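Local coordinates for protein acyl-CoA dehydrogenase FadE3 (Mycobacterium smegmatis, PDB 4IV6) that belongs to the acyl-CoA dehydrogenase family and forms a four-chain assembly that binds dihydroflavine-adenine dinucleotide, at residues Ala75-Arg80 and Val256-Phe261; Asn160-Asp165 and Glu210-Asn215; Ser185-Glu190 and Ser224-Asp229; Gly312-Met317 and Val381-Leu386. All coordinates share one frame; numbering follows the deposited sequence.

In the fold
The four contacts are spread over an acyl-CoA dehydrogenase subunit of two helical domains with a beta domain between them in sequence. Contact 1 joins the helical ones through helices 68-81 and 234-270, and the chain between its segments includes contacts 2 and 3. Those two lie in the beta region, centres 18 Å apart, and touch where D165 packs on E190. Contact 2 is nearest the bound dihydroflavine-adenine dinucleotide: S211 belongs to its pocket and the N160 side chain is about 6 Å from the ligand, against about 11 Å for I186 of contact 3 and about 13 Å for V256 of contact 1. Contacts 2 and 4 have centres 34 Å apart; contact 4, like contact 1, touches the second subunit.

Contact 1 of 4, residues Ala75-Arg80 and Val256-Phe261; sequences AEELAR and VARAAF
A buried salt-bridge network between helix 68-81 of the N-terminal helical domain and helix 234-270 of the C-terminal one centres on R258, whose NH1 is shared by E76 and E77. The short helical segments cross at -46°, with their axes 8.1 Å apart at closest approach. R258 NH1 gives E77 OE2 a nearly straight bond of 2.9 Å lying in the guanidinium plane; its bond to E76 OE1, also 2.9 Å, is more bent at 146°. Both oxygens are met from above their carboxylate planes. A bend at chi3 (62°) turns the R258 guanidinium to these acids, while CD of R80 sits 3.6 Å from R258 NH2, over one face of the group. Further along, A259 CB lies 3.3 Å from R80 O, and V256 CG2 lies near A79 O. Other polar ends meet neighbouring helices: E76 OE2 bonds R299 and T254, E77 OE1 bonds H19, and R80 forms salt bridges with E23 and E262. E76 and E77 on R258, with E23 and E262 on R80, probably offset the closeness of the two arginines in this buried setting.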
loop_
_atom_site.group_PDB
_atom_site.type_symbol
_atom_site.label_atom_id
_atom_site.label_comp_id
_atom_site.label_asym_id
_atom_site.label_seq_id
_atom_site.Cartn_x
_atom_site.Cartn_y
_atom_site.Cartn_z
ATOM N N ALA B 75 -13.552 25.873 3.442
ATOM C CA ALA B 75 -13.108 25.271 2.179
ATOM C C ALA B 75 -13.486 23.781 2.114
ATOM O O ALA B 75 -13.958 23.285 1.085
ATOM C CB ALA B 75 -11.611 25.475 2.007
ATOM N N GLU B 76 -13.369 23.092 3.242
ATOM C CA GLU B 76 -13.695 21.684 3.310
ATOM C C GLU B 76 -15.207 21.468 3.080
ATOM O O GLU B 76 -15.589 20.568 2.354
ATOM C CB GLU B 76 -13.267 21.112 4.657
ATOM C CG GLU B 76 -13.645 19.647 4.859
ATOM C CD GLU B 76 -13.335 19.141 6.253
ATOM O OE1 GLU B 76 -14.149 19.424 7.155
ATOM O OE2 GLU B 76 -12.302 18.436 6.422
ATOM N N GLU B 77 -16.051 22.311 3.685
ATOM C CA GLU B 77 -17.489 22.190 3.527
ATOM C C GLU B 77 -17.885 22.370 2.087
ATOM O O GLU B 77 -18.700 21.609 1.563
ATOM C CB GLU B 77 -18.252 23.215 4.353
ATOM C CG GLU B 77 -18.283 22.961 5.851
ATOM C CD GLU B 77 -18.921 21.648 6.283
ATOM O OE1 GLU B 77 -19.821 21.071 5.591
ATOM O OE2 GLU B 77 -18.464 21.192 7.353
ATOM N N LEU B 78 -17.324 23.394 1.457
ATOM C CA LEU B 78 -17.581 23.658 0.047
ATOM C C LEU B 78 -17.218 22.460 -0.802
ATOM O O LEU B 78 -18.030 22.011 -1.639
ATOM C CB LEU B 78 -16.803 24.882 -0.413
ATOM C CG LEU B 78 -17.326 26.235 0.021
ATOM C CD1 LEU B 78 -16.363 27.294 -0.433
ATOM C CD2 LEU B 78 -18.695 26.493 -0.574
ATOM N N ALA B 79 -16.010 21.931 -0.571
ATOM C CA ALA B 79 -15.499 20.797 -1.370
ATOM C C ALA B 79 -16.256 19.515 -1.161
ATOM O O ALA B 79 -16.411 18.725 -2.103
ATOM C CB ALA B 79 -14.015 20.574 -1.136
ATOM N N ARG B 80 -16.738 19.304 0.065
ATOM C CA ARG B 80 -17.624 18.221 0.351
ATOM C C ARG B 80 -18.842 18.218 -0.590
ATOM O O ARG B 80 -19.219 17.177 -1.129
ATOM C CB ARG B 80 -18.048 18.306 1.807
ATOM C CG ARG B 80 -19.014 17.240 2.295
ATOM C CD ARG B 80 -19.411 17.590 3.741
ATOM N NE ARG B 80 -20.583 16.818 4.113
ATOM C CZ ARG B 80 -21.844 17.192 3.954
ATOM N NH1 ARG B 80 -22.774 16.344 4.320
ATOM N NH2 ARG B 80 -22.190 18.404 3.551
ATOM N N VAL B 256 -13.652 16.370 -0.077
ATOM C CA VAL B 256 -14.007 15.313 -1.016
ATOM C C VAL B 256 -14.017 13.936 -0.309
ATOM O O VAL B 256 -14.943 13.150 -0.470
ATOM C CB VAL B 256 -13.092 15.303 -2.257
ATOM C CG1 VAL B 256 -13.353 14.072 -3.110
ATOM C CG2 VAL B 256 -13.343 16.544 -3.099
ATOM N N ALA B 257 -13.006 13.687 0.512
ATOM C CA ALA B 257 -12.973 12.488 1.353
ATOM C C ALA B 257 -14.186 12.358 2.273
ATOM O O ALA B 257 -14.735 11.247 2.400
ATOM C CB ALA B 257 -11.696 12.450 2.164
ATOM N N ARG B 258 -14.622 13.459 2.897
ATOM C CA ARG B 258 -15.777 13.419 3.804
ATOM C C ARG B 258 -16.993 12.982 3.010
ATOM O O ARG B 258 -17.764 12.154 3.468
ATOM C CB ARG B 258 -16.070 14.763 4.479
ATOM C CG ARG B 258 -15.216 15.058 5.715
ATOM C CD ARG B 258 -15.496 16.456 6.261
ATOM N NE ARG B 258 -16.882 16.534 6.682
ATOM C CZ ARG B 258 -17.542 17.653 6.941
ATOM N NH1 ARG B 258 -16.951 18.815 6.860
ATOM N NH2 ARG B 258 -18.824 17.600 7.265
ATOM N N ALA B 259 -17.122 13.504 1.793
ATOM C CA ALA B 259 -18.287 13.190 0.947
ATOM C C ALA B 259 -18.285 11.711 0.532
ATOM O O ALA B 259 -19.296 11.039 0.621
ATOM C CB ALA B 259 -18.337 14.091 -0.278
ATOM N N ALA B 260 -17.148 11.213 0.060
ATOM C CA ALA B 260 -17.059 9.827 -0.348
ATOM C C ALA B 260 -17.299 8.877 0.842
ATOM O O ALA B 260 -18.060 7.916 0.741
ATOM C CB ALA B 260 -15.700 9.568 -0.972
ATOM N N PHE B 261 -16.652 9.163 1.966
ATOM C CA PHE B 261 -16.843 8.378 3.179
ATOM C C PHE B 261 -18.282 8.384 3.692
ATOM O O PHE B 261 -18.834 7.319 3.999
ATOM C CB PHE B 261 -15.901 8.823 4.292
ATOM C CG PHE B 261 -16.072 8.028 5.556
ATOM C CD1 PHE B 261 -15.717 6.685 5.574
ATOM C CD2 PHE B 261 -16.631 8.590 6.677
ATOM C CE1 PHE B 261 -15.882 5.908 6.722
ATOM C CE2 PHE B 261 -16.797 7.826 7.836
ATOM C CZ PHE B 261 -16.427 6.486 7.853
#

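Contact 2 of 4, residues Asn160-Asp165 and Glu210-Asn215; sequences NARRSD and ESCELN
The E210 carboxylate meets the turn 160-165 and accepts from the backbone N-H groups of R162 and R163. E210 OE2 receives R163 N at 2.9 Å, nearly along the C-O axis, and R162 N through a weak, bent bond of 3.0 Å. The other oxygen, E210 OE1, forms a salt bridge with R163 NH1, 3.0 Å away at the edge of the guanidinium; the hydrogen bond within it is weak, at 127°. Water 1 links the same OE1 to N160 OD1. The carboxylate gets there because CG of E210 stands between the backbone N and carbonyl carbon (chi1 78°) and the chain folds again at chi2. The E210 backbone also takes part: E210 O accepts from N160 N at 2.8 Å, holding the start of the turn beside the start of strand 211-216. Beyond this polar cluster, A161 CB rests against L214 CD2 at 3.7 Å and against C212 CB. The turn is braced from within by N160 O, which accepts from both S164 N and S164 OG, the latter at 2.8 Å. Farther out, R162 NH2 pairs with D200, R163 forms a cation-pi contact with Y39, and K191 NZ binds the carbonyls of A161 and S164. N160 ND2 bonds to G87 O, and S211, next to E210, touches dihydroflavine-adenine dinucleotide. Two backbone N-H groups, an arginine and a water, two of these bonds being weak, probably stabilise the buried carboxylate as the anion, which fixes the turn on the strand that carries S211 of the ligand pocket.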
loop_
_atom_site.group_PDB
_atom_site.type_symbol
_atom_site.label_atom_id
_atom_site.label_comp_id
_atom_site.label_asym_id
_atom_site.label_seq_id
_atom_site.Cartn_x
_atom_site.Cartn_y
_atom_site.Cartn_z
ATOM N N ASN B 160 -10.128 29.506 -13.286
ATOM C CA ASN B 160 -10.947 30.698 -13.187
ATOM C C ASN B 160 -10.406 31.894 -13.982
ATOM O O ASN B 160 -10.718 33.042 -13.667
ATOM C CB ASN B 160 -11.125 31.099 -11.734
ATOM C CG ASN B 160 -11.522 29.950 -10.845
ATOM O OD1 ASN B 160 -12.667 29.525 -10.831
ATOM N ND2 ASN B 160 -10.590 29.500 -10.039
ATOM N N ALA B 161 -9.620 31.638 -15.027
ATOM C CA ALA B 161 -9.016 32.711 -15.810
ATOM C C ALA B 161 -9.993 33.620 -16.536
ATOM O O ALA B 161 -9.678 34.794 -16.767
ATOM C CB ALA B 161 -8.014 32.139 -16.802
ATOM N N ARG B 162 -11.146 33.101 -16.922
ATOM C CA ARG B 162 -12.147 33.872 -17.666
ATOM C C ARG B 162 -12.954 34.766 -16.706
ATOM O O ARG B 162 -13.172 35.946 -16.959
ATOM C CB ARG B 162 -13.082 32.915 -18.423
ATOM C CG ARG B 162 -13.903 33.542 -19.538
ATOM C CD ARG B 162 -14.660 32.530 -20.416
ATOM N NE ARG B 162 -13.815 31.440 -20.962
ATOM C CZ ARG B 162 -12.945 31.562 -21.966
ATOM N NH1 ARG B 162 -12.730 32.734 -22.578
ATOM N NH2 ARG B 162 -12.264 30.503 -22.373
ATOM N N ARG B 163 -13.361 34.192 -15.587
ATOM C CA ARG B 163 -14.185 34.899 -14.600
ATOM C C ARG B 163 -13.349 35.852 -13.723
ATOM O O ARG B 163 -13.913 36.718 -13.079
ATOM C CB ARG B 163 -14.904 33.906 -13.674
ATOM C CG ARG B 163 -15.859 32.858 -14.287
ATOM C CD ARG B 163 -16.579 33.363 -15.486
ATOM N NE ARG B 163 -17.693 32.575 -16.034
ATOM C CZ ARG B 163 -17.666 31.390 -16.667
ATOM N NH1 ARG B 163 -16.582 30.584 -16.736
ATOM N NH2 ARG B 163 -18.817 30.969 -17.193
ATOM N N SER B 164 -12.019 35.672 -13.674
ATOM C CA SER B 164 -11.144 36.508 -12.863
ATOM C C SER B 164 -10.579 37.673 -13.671
ATOM O O SER B 164 -9.887 37.462 -14.674
ATOM C CB SER B 164 -9.973 35.708 -12.295
ATOM O OG SER B 164 -10.430 34.683 -11.445
ATOM N N ASP B 165 -10.833 38.896 -13.235
ATOM C CA ASP B 165 -10.280 40.024 -13.959
ATOM C C ASP B 165 -8.998 40.622 -13.365
ATOM O O ASP B 165 -8.523 41.645 -13.853
ATOM C CB ASP B 165 -11.363 41.064 -14.177
ATOM C CG ASP B 165 -12.348 40.628 -15.268
ATOM O OD1 ASP B 165 -12.094 39.616 -15.982
ATOM O OD2 ASP B 165 -13.370 41.293 -15.420
ATOM N N GLU B 210 -13.691 26.829 -15.150
ATOM C CA GLU B 210 -12.834 26.795 -16.329
ATOM C C GLU B 210 -11.359 26.805 -15.919
ATOM O O GLU B 210 -11.014 27.420 -14.930
ATOM C CB GLU B 210 -13.168 27.947 -17.284
ATOM C CG GLU B 210 -12.627 29.342 -16.931
ATOM C CD GLU B 210 -13.362 30.076 -15.810
ATOM O OE1 GLU B 210 -14.257 29.488 -15.154
ATOM O OE2 GLU B 210 -13.045 31.266 -15.584
ATOM N N SER B 211 -10.527 26.065 -16.654
ATOM C CA SER B 211 -9.079 26.205 -16.625
ATOM C C SER B 211 -8.620 26.473 -18.034
ATOM O O SER B 211 -9.054 25.780 -18.960
ATOM C CB SER B 211 -8.411 24.954 -16.075
ATOM O OG SER B 211 -8.765 24.832 -14.690
ATOM N N CYS B 212 -7.764 27.471 -18.193
ATOM C CA CYS B 212 -7.468 28.029 -19.505
ATOM C C CYS B 212 -6.000 28.184 -19.869
ATOM O O CYS B 212 -5.128 28.342 -18.996
ATOM C CB CYS B 212 -8.103 29.415 -19.589
ATOM S SG CYS B 212 -9.883 29.445 -19.250
ATOM N N GLU B 213 -5.758 28.168 -21.171
ATOM C CA GLU B 213 -4.524 28.672 -21.729
ATOM C C GLU B 213 -4.596 30.187 -21.909
ATOM O O GLU B 213 -5.597 30.710 -22.388
ATOM C CB GLU B 213 -4.194 28.018 -23.061
ATOM C CG GLU B 213 -2.784 28.345 -23.541
ATOM C CD GLU B 213 -2.469 27.684 -24.880
ATOM O OE1 GLU B 213 -2.308 28.368 -25.915
ATOM O OE2 GLU B 213 -2.463 26.449 -24.887
ATOM N N LEU B 214 -3.535 30.853 -21.482
ATOM C CA LEU B 214 -3.349 32.284 -21.618
ATOM C C LEU B 214 -2.198 32.591 -22.577
ATOM O O LEU B 214 -1.113 32.022 -22.457
ATOM C CB LEU B 214 -2.976 32.920 -20.297
ATOM C CG LEU B 214 -3.741 32.544 -19.031
ATOM C CD1 LEU B 214 -3.235 33.412 -17.888
ATOM C CD2 LEU B 214 -5.239 32.681 -19.206
ATOM N N ASN B 215 -2.409 33.561 -23.459
ATOM C CA ASN B 215 -1.385 34.004 -24.392
ATOM C C ASN B 215 -1.239 35.507 -24.325
ATOM O O ASN B 215 -2.221 36.208 -24.465
ATOM C CB ASN B 215 -1.759 33.532 -25.795
ATOM C CG ASN B 215 -1.435 32.080 -25.984
ATOM O OD1 ASN B 215 -0.268 31.727 -26.161
ATOM N ND2 ASN B 215 -2.435 31.227 -25.947
HETATM O O HOH W 1 -14.548 30.240 -12.379
#

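Contact 3 of 4, residues Ser185-Glu190 and Ser224-Asp229; sequences SILLVE and SSLLGD
L187 of strand 184-190, in the middle beta domain, pairs in a single beta bridge with L226 of the loop that leads from strand 219-222 to helix 234-270, their CA atoms 4.5 Å apart. The strand has strand 166-172 along its other edge. Backbone bonds flank the bridge: L227 N donates to I186 O at 2.9 Å, and L188 N to S225 O at 2.8 Å, the latter almost straight. Side chains from the two segments fill in around this join. L187 CD2 fits against the loop backbone at L226 CA, 3.7 Å away, and also meets L226 CD1. That CD1 methyl drops between S185 CB and I186 O: with CG anti to the backbone N (chi1 176°), a turn at chi2 carries it back to the strand although the CB of L226 sets off away from it. I186 and L227 lie side by side, pointing the same way, with CG2 of I186 4.0 Å from CD2 of L227. Outer walls are supplied by Y149, which packs on L187, S225 and L226, and by L98, L99 and F102 of helix 83-102, which cover L188 and L227. Between the two segments water 2 accepts from I186 N and donates to L227 O, 2.8 Å away.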
loop_
_atom_site.group_PDB
_atom_site.type_symbol
_atom_site.label_atom_id
_atom_site.label_comp_id
_atom_site.label_asym_id
_atom_site.label_seq_id
_atom_site.Cartn_x
_atom_site.Cartn_y
_atom_site.Cartn_z
ATOM N N SER B 185 9.457 37.805 -11.015
ATOM C CA SER B 185 8.604 38.677 -10.237
ATOM C C SER B 185 7.163 38.285 -10.434
ATOM O O SER B 185 6.848 37.447 -11.277
ATOM C CB SER B 185 8.782 40.140 -10.681
ATOM O OG SER B 185 10.154 40.498 -10.668
ATOM N N ILE B 186 6.286 38.900 -9.658
ATOM C CA ILE B 186 4.860 38.723 -9.827
ATOM C C ILE B 186 4.237 40.069 -10.180
ATOM O O ILE B 186 4.513 41.072 -9.523
ATOM C CB ILE B 186 4.237 38.154 -8.562
ATOM C CG1 ILE B 186 4.731 36.710 -8.329
ATOM C CG2 ILE B 186 2.713 38.204 -8.655
ATOM C CD1 ILE B 186 4.318 36.152 -6.972
ATOM N N LEU B 187 3.436 40.089 -11.238
ATOM C CA LEU B 187 2.735 41.284 -11.666
ATOM C C LEU B 187 1.245 41.039 -11.537
ATOM O O LEU B 187 0.764 39.930 -11.822
ATOM C CB LEU B 187 3.062 41.642 -13.127
ATOM C CG LEU B 187 4.519 41.840 -13.591
ATOM C CD1 LEU B 187 4.544 42.389 -15.020
ATOM C CD2 LEU B 187 5.311 42.743 -12.694
ATOM N N LEU B 188 0.521 42.065 -11.094
ATOM C CA LEU B 188 -0.925 42.014 -10.991
ATOM C C LEU B 188 -1.479 42.549 -12.306
ATOM O O LEU B 188 -1.483 43.719 -12.532
ATOM C CB LEU B 188 -1.409 42.877 -9.818
ATOM C CG LEU B 188 -0.723 42.569 -8.484
ATOM C CD1 LEU B 188 -1.127 43.556 -7.422
ATOM C CD2 LEU B 188 -1.077 41.170 -8.067
ATOM N N VAL B 189 -1.940 41.659 -13.161
ATOM C CA VAL B 189 -2.325 41.967 -14.530
ATOM C C VAL B 189 -3.838 41.959 -14.696
ATOM O O VAL B 189 -4.495 40.953 -14.418
ATOM C CB VAL B 189 -1.734 40.886 -15.454
ATOM C CG1 VAL B 189 -2.085 41.144 -16.917
ATOM C CG2 VAL B 189 -0.222 40.863 -15.257
ATOM N N GLU B 190 -4.371 43.074 -15.166
ATOM C CA GLU B 190 -5.758 43.149 -15.571
ATOM C C GLU B 190 -5.939 42.671 -17.030
ATOM O O GLU B 190 -4.971 42.429 -17.753
ATOM C CB GLU B 190 -6.284 44.595 -15.410
ATOM C CG GLU B 190 -6.078 45.129 -14.008
ATOM C CD GLU B 190 -6.651 46.526 -13.807
ATOM O OE1 GLU B 190 -7.134 47.152 -14.765
ATOM O OE2 GLU B 190 -6.620 46.994 -12.683
ATOM N N SER B 224 3.505 49.961 -12.167
ATOM C CA SER B 224 2.847 49.857 -10.854
ATOM C C SER B 224 2.130 48.514 -10.640
ATOM O O SER B 224 1.714 48.198 -9.527
ATOM C CB SER B 224 1.868 51.028 -10.676
ATOM O OG SER B 224 0.765 50.901 -11.568
ATOM N N SER B 225 2.004 47.702 -11.690
ATOM C CA SER B 225 1.425 46.361 -11.543
ATOM C C SER B 225 2.323 45.409 -10.758
ATOM O O SER B 225 1.866 44.353 -10.335
ATOM C CB SER B 225 1.144 45.736 -12.914
ATOM O OG SER B 225 2.351 45.563 -13.627
ATOM N N LEU B 226 3.598 45.763 -10.602
ATOM C CA LEU B 226 4.547 44.937 -9.871
ATOM C C LEU B 226 4.044 44.711 -8.470
ATOM O O LEU B 226 3.617 45.648 -7.801
ATOM C CB LEU B 226 5.934 45.606 -9.809
ATOM C CG LEU B 226 6.983 44.853 -8.982
ATOM C CD1 LEU B 226 7.318 43.461 -9.538
ATOM C CD2 LEU B 226 8.240 45.687 -8.841
ATOM N N LEU B 227 4.067 43.468 -8.012
ATOM C CA LEU B 227 3.698 43.178 -6.621
ATOM C C LEU B 227 4.909 43.458 -5.756
ATOM O O LEU B 227 5.911 42.763 -5.849
ATOM C CB LEU B 227 3.250 41.726 -6.454
ATOM C CG LEU B 227 2.916 41.288 -5.016
ATOM C CD1 LEU B 227 1.648 41.966 -4.511
ATOM C CD2 LEU B 227 2.779 39.778 -4.970
ATOM N N GLY B 228 4.797 44.461 -4.912
ATOM C CA GLY B 228 5.887 44.927 -4.050
ATOM C C GLY B 228 6.689 46.020 -4.731
ATOM O O GLY B 228 6.393 46.401 -5.875
ATOM N N ASP B 229 7.713 46.513 -4.033
ATOM C CA ASP B 229 8.546 47.599 -4.541
ATOM C C ASP B 229 9.702 47.133 -5.413
ATOM O O ASP B 229 10.193 47.924 -6.192
ATOM C CB ASP B 229 9.127 48.429 -3.392
ATOM C CG ASP B 229 8.063 49.102 -2.562
ATOM O OD1 ASP B 229 7.018 49.493 -3.104
ATOM O OD2 ASP B 229 8.278 49.232 -1.356
HETATM O O HOH W 2 6.845 40.501 -7.268
#

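Contact 4 of 4, residues Gly312-Met317 and Val381-Leu386; sequences GQRCDM and VARGGL
R383, in the last turn of helix 369-383, forms a salt bridge with D316, first residue of helix 316-340, in the C-terminal helical domain. NH2 of R383 donates to D316 OD1 at 2.8 Å in a moderately bent bond, with the carboxylate and guanidinium planes nearly coplanar. D316 OD1 also accepts from M317 N at 2.7 Å, from above the carboxylate plane, and thus serves two donors. Water 4 adds a second link, donating to D316 OD1 and accepting from R383 NE. The R383 guanidinium is sandwiched: M317 CB covers one face, R314 CG the opposite one. R314 lies flat on R383, the guanidinium planes 14° apart and the centres 4.3 Å apart, and the two side chains run past each other in opposite directions. R383 CD consequently sits over the centre of the R314 group, 3.5 Å from R314 CZ. Acids probably offset this pairing of like charges, since E318 forms a salt bridge with R383 NH1 and D387 one with R314 NE. Packing continues through M317 CE, brought round by a bend at chi3 (84°) to L386 CD2, while L386 also touches L295 of the second subunit. At the outer edge water 3 accepts from R314 NH2 and donates to R383 O, 2.7 Å away.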
loop_
_atom_site.group_PDB
_atom_site.type_symbol
_atom_site.label_atom_id
_atom_site.label_comp_id
_atom_site.label_asym_id
_atom_site.label_seq_id
_atom_site.Cartn_x
_atom_site.Cartn_y
_atom_site.Cartn_z
ATOM N N GLY B 312 1.132 31.915 14.343
ATOM C CA GLY B 312 2.312 32.636 13.884
ATOM C C GLY B 312 3.545 31.766 13.930
ATOM O O GLY B 312 4.651 32.253 13.752
ATOM N N GLN B 313 3.359 30.473 14.165
ATOM C CA GLN B 313 4.477 29.539 14.209
ATOM C C GLN B 313 4.841 29.111 12.780
ATOM O O GLN B 313 4.043 29.248 11.863
ATOM C CB GLN B 313 4.120 28.314 15.060
ATOM C CG GLN B 313 4.182 28.568 16.566
ATOM C CD GLN B 313 3.274 27.652 17.384
ATOM O OE1 GLN B 313 2.792 26.614 16.908
ATOM N NE2 GLN B 313 3.023 28.046 18.631
ATOM N N ARG B 314 6.047 28.603 12.601
ATOM C CA ARG B 314 6.440 28.050 11.315
ATOM C C ARG B 314 5.497 26.906 10.935
ATOM O O ARG B 314 5.176 26.051 11.749
ATOM C CB ARG B 314 7.888 27.578 11.339
ATOM C CG ARG B 314 8.194 26.491 12.359
ATOM C CD ARG B 314 9.692 26.498 12.605
ATOM N NE ARG B 314 10.168 25.313 13.302
ATOM C CZ ARG B 314 11.446 24.935 13.321
ATOM N NH1 ARG B 314 12.372 25.653 12.676
ATOM N NH2 ARG B 314 11.804 23.828 13.962
ATOM N N CYS B 315 5.001 26.967 9.714
ATOM C CA CYS B 315 3.976 26.044 9.241
ATOM C C CYS B 315 4.169 25.673 7.782
ATOM O O CYS B 315 3.278 25.053 7.198
ATOM C CB CYS B 315 2.607 26.708 9.388
ATOM S SG CYS B 315 2.530 28.176 8.337
ATOM N N ASP B 316 5.316 26.035 7.185
ATOM C CA ASP B 316 5.506 25.814 5.763
ATOM C C ASP B 316 5.596 24.309 5.436
ATOM O O ASP B 316 4.938 23.823 4.517
ATOM C CB ASP B 316 6.693 26.632 5.191
ATOM C CG ASP B 316 8.030 26.333 5.865
ATOM O OD1 ASP B 316 8.126 25.569 6.864
ATOM O OD2 ASP B 316 9.023 26.891 5.368
ATOM N N MET B 317 6.371 23.575 6.210
ATOM C CA MET B 317 6.480 22.121 6.041
ATOM C C MET B 317 5.144 21.437 6.392
ATOM O O MET B 317 4.702 20.515 5.713
ATOM C CB MET B 317 7.602 21.569 6.908
ATOM C CG MET B 317 7.797 20.049 6.799
ATOM S SD MET B 317 9.151 19.501 7.862
ATOM C CE MET B 317 8.356 19.335 9.437
ATOM N N VAL B 381 15.213 18.277 6.634
ATOM C CA VAL B 381 16.646 18.427 6.873
ATOM C C VAL B 381 16.997 19.831 7.418
ATOM O O VAL B 381 17.793 19.960 8.357
ATOM C CB VAL B 381 17.443 18.055 5.604
ATOM C CG1 VAL B 381 18.905 18.556 5.684
ATOM C CG2 VAL B 381 17.371 16.544 5.397
ATOM N N ALA B 382 16.370 20.852 6.865
ATOM C CA ALA B 382 16.608 22.222 7.295
ATOM C C ALA B 382 16.199 22.373 8.758
ATOM O O ALA B 382 16.884 23.010 9.545
ATOM C CB ALA B 382 15.811 23.199 6.448
ATOM N N ARG B 383 15.071 21.767 9.106
ATOM C CA ARG B 383 14.540 21.817 10.454
ATOM C C ARG B 383 15.152 20.876 11.453
ATOM O O ARG B 383 15.104 21.161 12.650
ATOM C CB ARG B 383 13.061 21.500 10.395
ATOM C CG ARG B 383 12.287 22.541 9.605
ATOM C CD ARG B 383 11.165 22.973 10.438
ATOM N NE ARG B 383 10.166 23.747 9.745
ATOM C CZ ARG B 383 8.876 23.659 10.034
ATOM N NH1 ARG B 383 8.484 22.849 10.996
ATOM N NH2 ARG B 383 8.012 24.409 9.382
ATOM N N GLY B 384 15.676 19.741 10.979
ATOM C CA GLY B 384 16.218 18.708 11.862
ATOM C C GLY B 384 15.148 17.721 12.353
ATOM O O GLY B 384 15.399 16.916 13.230
ATOM N N GLY B 385 13.961 17.760 11.772
ATOM C CA GLY B 385 12.946 16.774 12.063
ATOM C C GLY B 385 11.609 17.434 12.276
ATOM O O GLY B 385 11.395 18.549 11.820
ATOM N N LEU B 386 10.726 16.749 12.979
ATOM C CA LEU B 386 9.407 17.300 13.264
ATOM C C LEU B 386 9.480 18.249 14.462
ATOM O O LEU B 386 10.327 18.111 15.329
ATOM C CB LEU B 386 8.387 16.187 13.583
ATOM C CG LEU B 386 8.040 15.159 12.514
ATOM C CD1 LEU B 386 6.935 14.237 13.032
ATOM C CD2 LEU B 386 7.571 15.828 11.236
HETATM O O HOH W 3 14.426 23.511 13.887
HETATM O O HOH W 4 10.697 24.886 7.045
#